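Local coordinates for protein thymine dioxygenase (Neurospora crassa, PDB 5C3Q) that binds thymine and 2-oxoglutarate next to a metal ion and, as a thymine-7-hydroxylase, probably oxidises the methyl group of thymine, at residues A256-A261 and V328-A333; D156-L161 and I291-N296; A88-S93 and I125-E130; N265-S270 and P307-A312. All coordinates share one frame; numbering follows the deposited sequence.

Contact 1. Residues A256-A261 and V328-A333; sequences AGDLLA and VQRLAA. With TDR (thymine), chain G; EDO (1,2-ethanediol), chain J.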
loop_
_atom_site.group_PDB
_atom_site.type_symbol
_atom_site.label_atom_id
_atom_site.label_comp_id
_atom_site.label_asym_id
_atom_site.label_seq_id
_atom_site.Cartn_x
_atom_site.Cartn_y
_atom_site.Cartn_z
ATOM N N ALA A 256 3.498 2.179 7.193
ATOM C CA ALA A 256 4.221 3.396 6.864
ATOM C C ALA A 256 5.116 3.145 5.658
ATOM O O ALA A 256 5.645 2.055 5.497
ATOM C CB ALA A 256 5.048 3.854 8.049
ATOM N N GLY A 257 5.264 4.157 4.808
ATOM C CA GLY A 257 6.169 4.094 3.671
ATOM C C GLY A 257 7.499 4.792 3.930
ATOM O O GLY A 257 7.712 5.399 4.979
ATOM N N ASP A 258 8.382 4.731 2.940
ATOM C CA ASP A 258 9.749 5.221 3.091
ATOM C C ASP A 258 9.833 6.712 3.350
ATOM O O ASP A 258 10.717 7.160 4.071
ATOM C CB ASP A 258 10.588 4.828 1.873
ATOM C CG ASP A 258 10.782 3.324 1.767
ATOM O OD1 ASP A 258 10.626 2.637 2.806
ATOM O OD2 ASP A 258 11.089 2.828 0.659
ATOM N N LEU A 259 8.909 7.483 2.781
ATOM C CA LEU A 259 8.925 8.923 2.977
ATOM C C LEU A 259 8.576 9.267 4.434
ATOM O O LEU A 259 9.204 10.143 5.033
ATOM C CB LEU A 259 7.979 9.613 1.980
ATOM C CG LEU A 259 8.361 10.942 1.315
ATOM C CD1 LEU A 259 9.858 11.132 1.089
ATOM C CD2 LEU A 259 7.606 11.068 -0.008
ATOM N N LEU A 260 7.604 8.567 5.017
ATOM C CA LEU A 260 7.267 8.791 6.433
ATOM C C LEU A 260 8.409 8.351 7.355
ATOM O O LEU A 260 8.721 9.032 8.321
ATOM C CB LEU A 260 5.957 8.090 6.822
ATOM C CG LEU A 260 5.492 8.263 8.276
ATOM C CD1 LEU A 260 5.406 9.730 8.681
ATOM C CD2 LEU A 260 4.145 7.589 8.483
ATOM N N ALA A 261 9.034 7.221 7.045
ATOM C CA ALA A 261 10.212 6.764 7.787
ATOM C C ALA A 261 11.256 7.874 7.854
ATOM O O ALA A 261 11.726 8.247 8.928
ATOM C CB ALA A 261 10.802 5.525 7.129
ATOM N N VAL A 328 8.836 10.289 -7.875
ATOM C CA VAL A 328 9.095 10.015 -9.291
ATOM C C VAL A 328 10.422 9.287 -9.473
ATOM O O VAL A 328 10.518 8.399 -10.313
ATOM C CB VAL A 328 9.026 11.265 -10.209
ATOM C CG1 VAL A 328 7.599 11.774 -10.297
ATOM C CG2 VAL A 328 9.969 12.371 -9.758
ATOM N N GLN A 329 11.423 9.634 -8.667
ATOM C CA GLN A 329 12.698 8.916 -8.685
ATOM C C GLN A 329 12.515 7.435 -8.344
ATOM O O GLN A 329 13.104 6.577 -8.995
ATOM C CB GLN A 329 13.714 9.578 -7.749
ATOM C CG GLN A 329 14.243 10.896 -8.302
ATOM C CD GLN A 329 15.118 11.709 -7.351
ATOM O OE1 GLN A 329 15.627 12.758 -7.742
ATOM N NE2 GLN A 329 15.296 11.246 -6.113
ATOM N N ARG A 330 11.683 7.137 -7.346
ATOM C CA ARG A 330 11.400 5.747 -6.973
ATOM C C ARG A 330 10.605 5.026 -8.066
ATOM O O ARG A 330 10.895 3.880 -8.404
ATOM C CB ARG A 330 10.626 5.672 -5.645
ATOM C CG ARG A 330 11.360 6.226 -4.425
ATOM C CD ARG A 330 12.611 5.437 -4.060
ATOM N NE ARG A 330 12.324 4.040 -3.738
ATOM C CZ ARG A 330 11.933 3.589 -2.549
ATOM N NH1 ARG A 330 11.765 4.419 -1.525
ATOM N NH2 ARG A 330 11.703 2.292 -2.379
ATOM N N LEU A 331 9.600 5.706 -8.610
ATOM C CA LEU A 331 8.757 5.132 -9.659
ATOM C C LEU A 331 9.509 4.939 -10.972
ATOM O O LEU A 331 9.246 3.989 -11.701
ATOM C CB LEU A 331 7.532 6.015 -9.898
ATOM C CG LEU A 331 6.520 6.032 -8.754
ATOM C CD1 LEU A 331 5.656 7.283 -8.798
ATOM C CD2 LEU A 331 5.666 4.774 -8.789
ATOM N N ALA A 332 10.443 5.837 -11.265
ATOM C CA ALA A 332 11.175 5.812 -12.532
ATOM C C ALA A 332 12.377 4.860 -12.547
ATOM O O ALA A 332 12.820 4.453 -13.621
ATOM C CB ALA A 332 11.629 7.219 -12.896
ATOM N N ALA A 333 12.894 4.502 -11.369
ATOM C CA ALA A 333 14.167 3.771 -11.248
ATOM C C ALA A 333 14.253 2.488 -12.082
ATOM O O ALA A 333 15.213 2.296 -12.830
ATOM C CB ALA A 333 14.454 3.460 -9.786
HETATM N N1 TDR G . 3.588 2.603 -6.484
HETATM C C2 TDR G . 3.365 3.799 -5.705
HETATM O O2 TDR G . 2.871 4.780 -6.228
HETATM N N3 TDR G . 3.727 3.826 -4.307
HETATM C C4 TDR G . 4.301 2.677 -3.683
HETATM O O4 TDR G . 4.592 2.735 -2.501
HETATM C C5 TDR G . 4.536 1.455 -4.469
HETATM C CM5 TDR G . 5.139 0.223 -3.872
HETATM C C6 TDR G . 4.169 1.445 -5.888
HETATM C C1 EDO J . 15.536 7.938 -4.246
HETATM O O1 EDO J . 14.740 9.111 -4.460
HETATM C C2 EDO J . 16.693 7.921 -5.240
HETATM O O2 EDO J . 16.951 6.598 -5.730
#

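Contact 2. Residues D156-L161 and I291-N296; sequences DQCKAL and IAYFCN. With TDR (thymine), chain G; AKG (2-oxoglutaric acid), chain F.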
loop_
_atom_site.group_PDB
_atom_site.type_symbol
_atom_site.label_atom_id
_atom_site.label_comp_id
_atom_site.label_asym_id
_atom_site.label_seq_id
_atom_site.Cartn_x
_atom_site.Cartn_y
_atom_site.Cartn_z
ATOM N N ASP A 156 -11.752 9.215 -2.475
ATOM C CA ASP A 156 -11.986 10.324 -1.535
ATOM C C ASP A 156 -12.201 9.858 -0.089
ATOM O O ASP A 156 -11.780 10.532 0.849
ATOM C CB ASP A 156 -13.163 11.189 -2.003
ATOM C CG ASP A 156 -12.844 11.970 -3.274
ATOM O OD1 ASP A 156 -11.645 12.104 -3.611
ATOM O OD2 ASP A 156 -13.786 12.454 -3.937
ATOM N N GLN A 157 -12.832 8.703 0.090
ATOM C CA GLN A 157 -12.990 8.130 1.429
ATOM C C GLN A 157 -11.658 7.645 2.018
ATOM O O GLN A 157 -11.419 7.798 3.215
ATOM C CB GLN A 157 -14.016 7.002 1.409
ATOM C CG GLN A 157 -15.423 7.505 1.136
ATOM C CD GLN A 157 -16.479 6.439 1.346
ATOM O OE1 GLN A 157 -16.423 5.673 2.311
ATOM N NE2 GLN A 157 -17.453 6.388 0.446
ATOM N N CYS A 158 -10.795 7.073 1.179
ATOM C CA CYS A 158 -9.446 6.690 1.608
ATOM C C CYS A 158 -8.579 7.923 1.862
ATOM O O CYS A 158 -7.748 7.928 2.773
ATOM C CB CYS A 158 -8.766 5.793 0.570
ATOM S SG CYS A 158 -9.454 4.127 0.436
ATOM N N LYS A 159 -8.763 8.955 1.043
ATOM C CA LYS A 159 -8.100 10.246 1.245
ATOM C C LYS A 159 -8.454 10.818 2.620
ATOM O O LYS A 159 -7.588 11.335 3.326
ATOM C CB LYS A 159 -8.510 11.220 0.130
ATOM C CG LYS A 159 -8.168 12.686 0.350
ATOM C CD LYS A 159 -8.751 13.526 -0.781
ATOM C CE LYS A 159 -8.714 15.007 -0.473
ATOM N NZ LYS A 159 -9.414 15.791 -1.533
ATOM N N ALA A 160 -9.727 10.713 2.991
ATOM C CA ALA A 160 -10.189 11.157 4.309
ATOM C C ALA A 160 -9.578 10.315 5.437
ATOM O O ALA A 160 -9.181 10.854 6.465
ATOM C CB ALA A 160 -11.708 11.126 4.381
ATOM N N LEU A 161 -9.491 8.999 5.241
ATOM C CA LEU A 161 -8.871 8.118 6.242
ATOM C C LEU A 161 -7.380 8.411 6.429
ATOM O O LEU A 161 -6.868 8.362 7.548
ATOM C CB LEU A 161 -9.076 6.647 5.869
ATOM C CG LEU A 161 -8.573 5.598 6.864
ATOM C CD1 LEU A 161 -9.142 5.826 8.258
ATOM C CD2 LEU A 161 -8.918 4.199 6.375
ATOM N N ILE A 291 -6.538 -4.204 -2.669
ATOM C CA ILE A 291 -6.510 -2.815 -3.065
ATOM C C ILE A 291 -5.496 -2.109 -2.174
ATOM O O ILE A 291 -5.643 -2.086 -0.944
ATOM C CB ILE A 291 -7.898 -2.156 -2.923
ATOM C CG1 ILE A 291 -8.940 -2.933 -3.738
ATOM C CG2 ILE A 291 -7.833 -0.697 -3.361
ATOM C CD1 ILE A 291 -10.359 -2.423 -3.602
ATOM N N ALA A 292 -4.462 -1.556 -2.798
ATOM C CA ALA A 292 -3.475 -0.750 -2.096
ATOM C C ALA A 292 -3.723 0.717 -2.401
ATOM O O ALA A 292 -3.608 1.152 -3.552
ATOM C CB ALA A 292 -2.070 -1.143 -2.512
ATOM N N TYR A 293 -4.072 1.480 -1.369
ATOM C CA TYR A 293 -4.200 2.918 -1.505
ATOM C C TYR A 293 -2.932 3.581 -0.961
ATOM O O TYR A 293 -2.740 3.702 0.256
ATOM C CB TYR A 293 -5.457 3.412 -0.790
ATOM C CG TYR A 293 -5.777 4.866 -1.033
ATOM C CD1 TYR A 293 -6.521 5.259 -2.138
ATOM C CD2 TYR A 293 -5.341 5.847 -0.151
ATOM C CE1 TYR A 293 -6.823 6.592 -2.361
ATOM C CE2 TYR A 293 -5.639 7.184 -0.361
ATOM C CZ TYR A 293 -6.381 7.552 -1.469
ATOM O OH TYR A 293 -6.681 8.877 -1.688
ATOM N N PHE A 294 -2.057 3.984 -1.877
ATOM C CA PHE A 294 -0.793 4.620 -1.512
ATOM C C PHE A 294 -1.046 6.077 -1.163
ATOM O O PHE A 294 -1.476 6.863 -2.016
ATOM C CB PHE A 294 0.206 4.548 -2.670
ATOM C CG PHE A 294 0.545 3.149 -3.096
ATOM C CD1 PHE A 294 1.119 2.263 -2.199
ATOM C CD2 PHE A 294 0.307 2.723 -4.392
ATOM C CE1 PHE A 294 1.446 0.974 -2.586
ATOM C CE2 PHE A 294 0.631 1.439 -4.787
ATOM C CZ PHE A 294 1.200 0.562 -3.883
ATOM N N CYS A 295 -0.801 6.428 0.095
ATOM C CA CYS A 295 -0.914 7.809 0.534
ATOM C C CYS A 295 0.444 8.493 0.469
ATOM O O CYS A 295 1.473 7.904 0.831
ATOM C CB CYS A 295 -1.464 7.887 1.948
ATOM S SG CYS A 295 -3.017 7.003 2.193
ATOM N N ASN A 296 0.436 9.739 0.000
ATOM C CA ASN A 296 1.645 10.537 -0.130
ATOM C C ASN A 296 1.449 11.925 0.461
ATOM O O ASN A 296 0.331 12.436 0.487
ATOM C CB ASN A 296 2.008 10.691 -1.610
ATOM C CG ASN A 296 2.338 9.361 -2.275
ATOM O OD1 ASN A 296 3.217 8.633 -1.821
ATOM N ND2 ASN A 296 1.645 9.050 -3.361
HETATM N N1 TDR G . 3.588 2.603 -6.484
HETATM C C2 TDR G . 3.365 3.799 -5.705
HETATM O O2 TDR G . 2.871 4.780 -6.228
HETATM N N3 TDR G . 3.727 3.826 -4.307
HETATM C C4 TDR G . 4.301 2.677 -3.683
HETATM O O4 TDR G . 4.592 2.735 -2.501
HETATM C C5 TDR G . 4.536 1.455 -4.469
HETATM C CM5 TDR G . 5.139 0.223 -3.872
HETATM C C6 TDR G . 4.169 1.445 -5.888
HETATM C C1 AKG F . 1.730 -3.262 -3.013
HETATM O O1 AKG F . 2.625 -2.413 -2.761
HETATM O O2 AKG F . 1.029 -3.188 -4.043
HETATM C C2 AKG F . 1.506 -4.380 -2.082
HETATM O O5 AKG F . 2.289 -4.564 -1.153
HETATM C C3 AKG F . 0.314 -5.295 -2.282
HETATM C C4 AKG F . 0.179 -6.276 -1.120
HETATM C C5 AKG F . -1.053 -7.139 -1.258
HETATM O O3 AKG F . -1.543 -7.622 -0.216
HETATM O O4 AKG F . -1.541 -7.358 -2.388
#

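Contact 3. Residues A88-S93 and I125-E130; sequences ANRGYS and IGREDE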
loop_
_atom_site.group_PDB
_atom_site.type_symbol
_atom_site.label_atom_id
_atom_site.label_comp_id
_atom_site.label_asym_id
_atom_site.label_seq_id
_atom_site.Cartn_x
_atom_site.Cartn_y
_atom_site.Cartn_z
ATOM N N ALA A 88 3.098 10.213 -14.362
ATOM C CA ALA A 88 1.640 10.053 -14.342
ATOM C C ALA A 88 1.239 9.009 -13.298
ATOM O O ALA A 88 0.345 9.240 -12.476
ATOM C CB ALA A 88 1.136 9.632 -15.712
ATOM N N ASN A 89 1.907 7.858 -13.356
ATOM C CA ASN A 89 1.673 6.739 -12.435
ATOM C C ASN A 89 0.208 6.288 -12.397
ATOM O O ASN A 89 -0.345 6.018 -11.334
ATOM C CB ASN A 89 2.168 7.098 -11.026
ATOM C CG ASN A 89 2.403 5.874 -10.156
ATOM O OD1 ASN A 89 2.610 4.772 -10.659
ATOM N ND2 ASN A 89 2.377 6.066 -8.842
ATOM N N ARG A 90 -0.412 6.220 -13.569
ATOM C CA ARG A 90 -1.831 5.882 -13.683
ATOM C C ARG A 90 -2.050 4.890 -14.810
ATOM O O ARG A 90 -1.403 4.975 -15.858
ATOM C CB ARG A 90 -2.663 7.137 -13.968
ATOM C CG ARG A 90 -2.812 8.107 -12.802
ATOM C CD ARG A 90 -3.164 9.489 -13.329
ATOM N NE ARG A 90 -3.622 10.428 -12.302
ATOM C CZ ARG A 90 -2.844 11.247 -11.593
ATOM N NH1 ARG A 90 -1.522 11.246 -11.736
ATOM N NH2 ARG A 90 -3.398 12.070 -10.709
ATOM N N GLY A 91 -2.979 3.962 -14.599
ATOM C CA GLY A 91 -3.395 3.043 -15.646
ATOM C C GLY A 91 -3.045 1.591 -15.393
ATOM O O GLY A 91 -2.580 1.217 -14.307
ATOM N N TYR A 92 -3.270 0.780 -16.421
ATOM C CA TYR A 92 -3.195 -0.670 -16.312
ATOM C C TYR A 92 -1.782 -1.190 -16.525
ATOM O O TYR A 92 -1.067 -0.723 -17.412
ATOM C CB TYR A 92 -4.133 -1.325 -17.327
ATOM C CG TYR A 92 -4.003 -2.827 -17.377
ATOM C CD1 TYR A 92 -4.547 -3.622 -16.373
ATOM C CD2 TYR A 92 -3.330 -3.455 -18.424
ATOM C CE1 TYR A 92 -4.426 -4.999 -16.410
ATOM C CE2 TYR A 92 -3.205 -4.834 -18.467
ATOM C CZ TYR A 92 -3.755 -5.601 -17.458
ATOM O OH TYR A 92 -3.639 -6.970 -17.487
ATOM N N SER A 93 -1.392 -2.173 -15.718
ATOM C CA SER A 93 -0.090 -2.802 -15.861
ATOM C C SER A 93 -0.128 -4.292 -15.524
ATOM O O SER A 93 -0.894 -4.737 -14.665
ATOM C CB SER A 93 0.935 -2.095 -14.983
ATOM O OG SER A 93 2.236 -2.562 -15.274
ATOM N N ILE A 125 -5.203 4.526 -10.132
ATOM C CA ILE A 125 -6.034 5.711 -10.254
ATOM C C ILE A 125 -5.459 6.790 -9.341
ATOM O O ILE A 125 -5.216 6.531 -8.164
ATOM C CB ILE A 125 -7.483 5.396 -9.809
ATOM C CG1 ILE A 125 -8.132 4.390 -10.763
ATOM C CG2 ILE A 125 -8.323 6.661 -9.731
ATOM C CD1 ILE A 125 -9.218 3.554 -10.114
ATOM N N GLY A 126 -5.235 7.983 -9.890
ATOM C CA GLY A 126 -4.793 9.142 -9.105
ATOM C C GLY A 126 -5.960 10.078 -8.879
ATOM O O GLY A 126 -7.081 9.779 -9.294
ATOM N N ARG A 127 -5.722 11.211 -8.227
ATOM C CA ARG A 127 -6.789 12.193 -8.058
ATOM C C ARG A 127 -7.176 12.773 -9.418
ATOM O O ARG A 127 -6.319 13.027 -10.261
ATOM C CB ARG A 127 -6.428 13.298 -7.063
ATOM C CG ARG A 127 -5.286 14.207 -7.464
ATOM C CD ARG A 127 -5.214 15.388 -6.514
ATOM N NE ARG A 127 -3.996 16.164 -6.729
ATOM C CZ ARG A 127 -3.923 17.343 -7.344
ATOM N NH1 ARG A 127 -5.005 17.942 -7.827
ATOM N NH2 ARG A 127 -2.741 17.937 -7.465
ATOM N N GLU A 128 -8.475 12.966 -9.605
ATOM C CA GLU A 128 -9.050 13.354 -10.889
ATOM C C GLU A 128 -8.519 14.656 -11.466
ATOM O O GLU A 128 -8.358 14.774 -12.680
ATOM C CB GLU A 128 -10.570 13.478 -10.756
ATOM C CG GLU A 128 -11.302 12.153 -10.805
ATOM C CD GLU A 128 -11.519 11.663 -12.224
ATOM O OE1 GLU A 128 -10.534 11.260 -12.881
ATOM O OE2 GLU A 128 -12.684 11.663 -12.680
ATOM N N ASP A 129 -8.270 15.634 -10.603
ATOM C CA ASP A 129 -8.028 17.005 -11.052
ATOM C C ASP A 129 -6.565 17.439 -10.943
ATOM O O ASP A 129 -6.278 18.627 -10.800
ATOM C CB ASP A 129 -8.942 17.975 -10.287
ATOM C CG ASP A 129 -8.657 18.009 -8.794
ATOM O OD1 ASP A 129 -8.002 17.079 -8.269
ATOM O OD2 ASP A 129 -9.096 18.978 -8.141
ATOM N N GLU A 130 -5.638 16.485 -11.016
ATOM C CA GLU A 130 -4.224 16.835 -11.042
ATOM C C GLU A 130 -3.876 17.374 -12.425
ATOM O O GLU A 130 -4.035 16.660 -13.415
ATOM C CB GLU A 130 -3.331 15.644 -10.715
ATOM C CG GLU A 130 -1.865 16.041 -10.663
ATOM C CD GLU A 130 -0.960 14.952 -10.139
ATOM O OE1 GLU A 130 -1.398 13.791 -10.047
ATOM O OE2 GLU A 130 0.204 15.271 -9.829
#

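Contact 4. Residues N265-S270 and P307-A312; sequences NDTIKS and PGTYAA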
loop_
_atom_site.group_PDB
_atom_site.type_symbol
_atom_site.label_atom_id
_atom_site.label_comp_id
_atom_site.label_asym_id
_atom_site.label_seq_id
_atom_site.Cartn_x
_atom_site.Cartn_y
_atom_site.Cartn_z
ATOM N N ASN A 265 12.497 10.858 10.907
ATOM C CA ASN A 265 13.882 10.644 11.307
ATOM C C ASN A 265 14.133 9.210 11.770
ATOM O O ASN A 265 14.859 8.979 12.738
ATOM C CB ASN A 265 14.298 11.640 12.397
ATOM C CG ASN A 265 15.802 11.820 12.464
ATOM O OD1 ASN A 265 16.449 11.963 11.435
ATOM N ND2 ASN A 265 16.367 11.794 13.673
ATOM N N ASP A 266 13.513 8.266 11.063
ATOM C CA ASP A 266 13.541 6.832 11.382
ATOM C C ASP A 266 12.993 6.444 12.762
ATOM O O ASP A 266 13.341 5.388 13.285
ATOM C CB ASP A 266 14.954 6.253 11.185
ATOM C CG ASP A 266 15.355 6.182 9.723
ATOM O OD1 ASP A 266 14.458 6.148 8.855
ATOM O OD2 ASP A 266 16.568 6.159 9.441
ATOM N N THR A 267 12.130 7.271 13.347
ATOM C CA THR A 267 11.414 6.850 14.553
ATOM C C THR A 267 10.244 5.946 14.152
ATOM O O THR A 267 9.830 5.091 14.924
ATOM C CB THR A 267 10.923 8.037 15.409
ATOM O OG1 THR A 267 10.106 8.906 14.622
ATOM C CG2 THR A 267 12.102 8.815 15.961
ATOM N N ILE A 268 9.730 6.144 12.938
ATOM C CA ILE A 268 8.717 5.272 12.349
ATOM C C ILE A 268 9.371 4.352 11.316
ATOM O O ILE A 268 10.242 4.787 10.560
ATOM C CB ILE A 268 7.575 6.095 11.723
ATOM C CG1 ILE A 268 6.716 6.689 12.849
ATOM C CG2 ILE A 268 6.734 5.227 10.785
ATOM C CD1 ILE A 268 5.705 7.723 12.416
ATOM N N LYS A 269 8.950 3.086 11.300
ATOM C CA LYS A 269 9.559 2.061 10.450
ATOM C C LYS A 269 8.783 1.868 9.152
ATOM O O LYS A 269 7.555 1.882 9.157
ATOM C CB LYS A 269 9.618 0.705 11.176
ATOM C CG LYS A 269 10.099 0.749 12.615
ATOM C CD LYS A 269 11.532 1.236 12.742
ATOM C CE LYS A 269 11.950 1.273 14.206
ATOM N NZ LYS A 269 13.384 1.597 14.395
ATOM N N SER A 270 9.508 1.691 8.049
ATOM C CA SER A 270 8.926 1.246 6.790
ATOM C C SER A 270 9.446 -0.159 6.537
ATOM O O SER A 270 10.639 -0.349 6.324
ATOM C CB SER A 270 9.313 2.164 5.635
ATOM O OG SER A 270 8.732 1.688 4.428
ATOM N N PRO A 307 8.938 17.742 14.152
ATOM C CA PRO A 307 9.315 18.149 15.510
ATOM C C PRO A 307 9.037 17.066 16.554
ATOM O O PRO A 307 7.986 16.421 16.517
ATOM C CB PRO A 307 8.455 19.396 15.774
ATOM C CG PRO A 307 7.421 19.417 14.700
ATOM C CD PRO A 307 8.019 18.707 13.528
ATOM N N GLY A 308 9.990 16.868 17.460
ATOM C CA GLY A 308 9.875 15.860 18.505
ATOM C C GLY A 308 10.430 14.495 18.142
ATOM O O GLY A 308 10.319 13.564 18.937
ATOM N N THR A 309 11.024 14.366 16.953
ATOM C CA THR A 309 11.652 13.110 16.518
ATOM C C THR A 309 13.178 13.131 16.666
ATOM O O THR A 309 13.864 12.201 16.240
ATOM C CB THR A 309 11.300 12.783 15.052
ATOM O OG1 THR A 309 11.728 13.850 14.201
ATOM C CG2 THR A 309 9.803 12.570 14.893
ATOM N N TYR A 310 13.700 14.195 17.271
ATOM C CA TYR A 310 15.129 14.339 17.526
ATOM C C TYR A 310 15.331 15.404 18.604
ATOM O O TYR A 310 14.513 16.313 18.732
ATOM C CB TYR A 310 15.855 14.766 16.248
ATOM C CG TYR A 310 15.393 16.106 15.732
ATOM C CD1 TYR A 310 14.231 16.212 14.975
ATOM C CD2 TYR A 310 16.096 17.273 16.027
ATOM C CE1 TYR A 310 13.786 17.438 14.515
ATOM C CE2 TYR A 310 15.657 18.506 15.570
ATOM C CZ TYR A 310 14.501 18.580 14.814
ATOM O OH TYR A 310 14.049 19.792 14.348
ATOM N N ALA A 311 16.414 15.291 19.367
ATOM C CA ALA A 311 16.760 16.301 20.373
ATOM C C ALA A 311 17.752 17.306 19.787
ATOM O O ALA A 311 17.389 18.448 19.497
ATOM C CB ALA A 311 17.319 15.648 21.631
ATOM N N ALA A 312 18.998 16.881 19.604
ATOM C CA ALA A 312 20.016 17.722 18.983
ATOM C C ALA A 312 19.914 17.619 17.466
ATOM O O ALA A 312 19.512 16.584 16.932
ATOM C CB ALA A 312 21.405 17.312 19.454
#

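Contact 1. Residues A256-A261 and V328-A333
Asp-258 and Arg-330 face each other with their CA atoms 10.2 Å apart, so helix 258-263 and helix 323-332 meet here through side chains and not through backbone. The contact is a surface salt bridge that ties the C-terminal helix to the double-stranded beta-helix (DSBH) fold of the dioxygenase, just after Gly-257, the N-cap of the first helix. Its grip is end-on: NH1 of Arg-330 lies 2.8 Å from OD2 of Asp-258, and NH2 of Arg-330 lies 3.1 Å from the same OD2. Carboxylate and guanidinium are nearly coplanar, at 14°; NH1 takes the anti lone pair of OD2, whereas NH2 approaches close to the line of the C-O bond. Bends at chi2 (-65°) and chi3 (-60°) curl the arginine chain into this position. Both partners have further bonds, since Thr-217 OG1 also reaches OD2, Ser-270 OG reaches OD1, and Tyr-326 OH joins NH1, which probably limits the rotation of the two flat groups. The side chain of Asp-258 stands about 6 Å from that of Asp-218, a metal ligand. One residue along, Leu-331 enters the substrate pocket, its CD2 3.8 Å from N1 of thymine.

Contact 2. Residues D156-L161 and I291-N296
Cys-158 sits over one face of the Tyr-293 ring, and Phe-155 meets the same ring edge-to-face. CB of Cys-158 is 3.3 Å from the centroid of the Tyr-293 ring and only 2° off its normal, a CH-pi contact; the SG of Cys-158 lies farther out, 4.3 Å from that centroid and still over the face, a sulfur-aromatic contact. The neighbouring ring, Phe-294, carries thymine C4 over its centre, 3.4 Å above the plane, and Ala-292 O over the opposite face toward the rim, while O1 of 2-oxoglutarate approaches its edge, 3.5 Å from CZ of Phe-294. Tyr-293 and Phe-294 are consecutive in strand 284-295 of the DSBH fold and leave it on opposite sides, one toward helix 147-173 behind the sheet and the other into the active site. With CG trans to the backbone N (chi1 -172°), Tyr-293 carries its hydroxyl to the helix, where CB of Lys-159 is 3.5 Å from OH of Tyr-293. The backbone N of Lys-159 is near as well, but the angle is too poor for a bond. Putting an alanine in place of Tyr-293 would probably open a gap beneath Cys-158 and leave Asn-189 without its hydroxyl partner. At this point the helix meets the sheet through dispersion and weak C-H and sulfur contacts, the one polar side-chain atom of the tyrosine, its OH, being bonded to Asn-189 ND2 outside this interface.

Contact 3. Residues A88-S93 and I125-E130
A salt bridge combined with a hydrogen bond to one main-chain carbonyl joins Arg-90 to residues 125-130, where the chain leaves strand 121-125 beside edge strand 91-93 of the mixed sheet. Arg-90 runs extended from CG to NE and delivers its guanidinium to the loop. NH2 of Arg-90 is 2.7 Å from OE1 of Glu-130, which it meets on the anti lone pair, and 3.1 Å from the carbonyl O of Arg-127; both acceptors lie close to the guanidinium plane. NH1 of Arg-90 adds a weak bond to the same OE1. On its own side, NH1 of Arg-90 is 2.8 Å from O of Ala-88, in the carbonyl plane and on a lone pair, though this acceptor is tilted somewhat out of the guanidinium plane. The arginine therefore clamps a type I beta turn, Arg-127 to Glu-130, at its first and last residues, within the N-terminal family region of non-haem dioxygenases. Glu-130 reaches back with CG trans to its backbone N (chi1 -177°), its carboxylate turned 60° from the guanidinium. CA of Gly-126 packs over one guanidinium face, 3.6 Å from NH2 of Arg-90; a CB there would probably come too close to that nitrogen. Next to Arg-90, ND2 of Asn-89 donates a hydrogen bond to O2 of the bound thymine.

Contact 4. Residues N265-S270 and P307-A312
Thr-309 and Tyr-310 rest against Asn-265 and Thr-267, joining two irregular loops far from the annotated sites. Asn-265 closes helix 258-263 in a Schellman motif, with the positive phi (59°) that this helix end requires, and the loop 307-312 packs against that terminus. Along 307-312, Pro-307 and Gly-308 lead round to Thr-309, the residue most fully engaged. OG1 of Thr-309 is 3.8 Å from CB of Asn-265, but the bond this hydroxyl makes is to Ile-306 O. CG2 of Thr-309 is 3.7 Å from OG1 of Thr-267, and the carbonyl O of Thr-309 is 3.8 Å from CG2 of Thr-267, the two threonine side chains crossing at about a right angle. Thr-267 keeps OG1 between its backbone N and carbonyl carbon (chi1 56°), the position from which it bonds to Ser-264 O in the helix end. With an alanine at Thr-267, Ser-264 O would probably lose that hydroxyl partner and the methyl of Thr-309 would face a gap. Carbonyl O of Thr-309 is also 3.6 Å from ND2 of Asn-265, without a hydrogen bond; the Asn-265 amide is held instead by Glu-315 O and Lys-317 N, one at each end. Tyr-310 follows, its CB 4.0 Å from the same ND2 of Asn-265 and its ring 76° from the amide plane, while its hydroxyl bonds to Arg-316. Beyond it, the backbone N atoms of Ala-311 and Ala-312 bond to OE1 and OE2 of Glu-315 respectively.

Overall arrangement
Contact 2 is the buried one, apolar and aromatic, whereas contact 1 lies at the surface and rests on a single ion pair; contacts 3 and 4 are partly buried, the former ionic with an added main-chain carbonyl bond, the latter van der Waals across the segments. Contacts 2 and 3 reach the same sheet, with centres about 13 Å apart. Contacts 1, 2 and 3 each contribute one residue to the thymine pocket, and 1 and 3 touch directly, CD1 of Leu-331 lying 3.5 Å from ND2 of Asn-89. Contacts 1 and 4 hold opposite ends of helix 258-263 and are joined by hydrogen bonds, among them a probable one from Asp-266 N to Ala-261 O. Contact 4 is the most peripheral, about 22 Å from the chain centre.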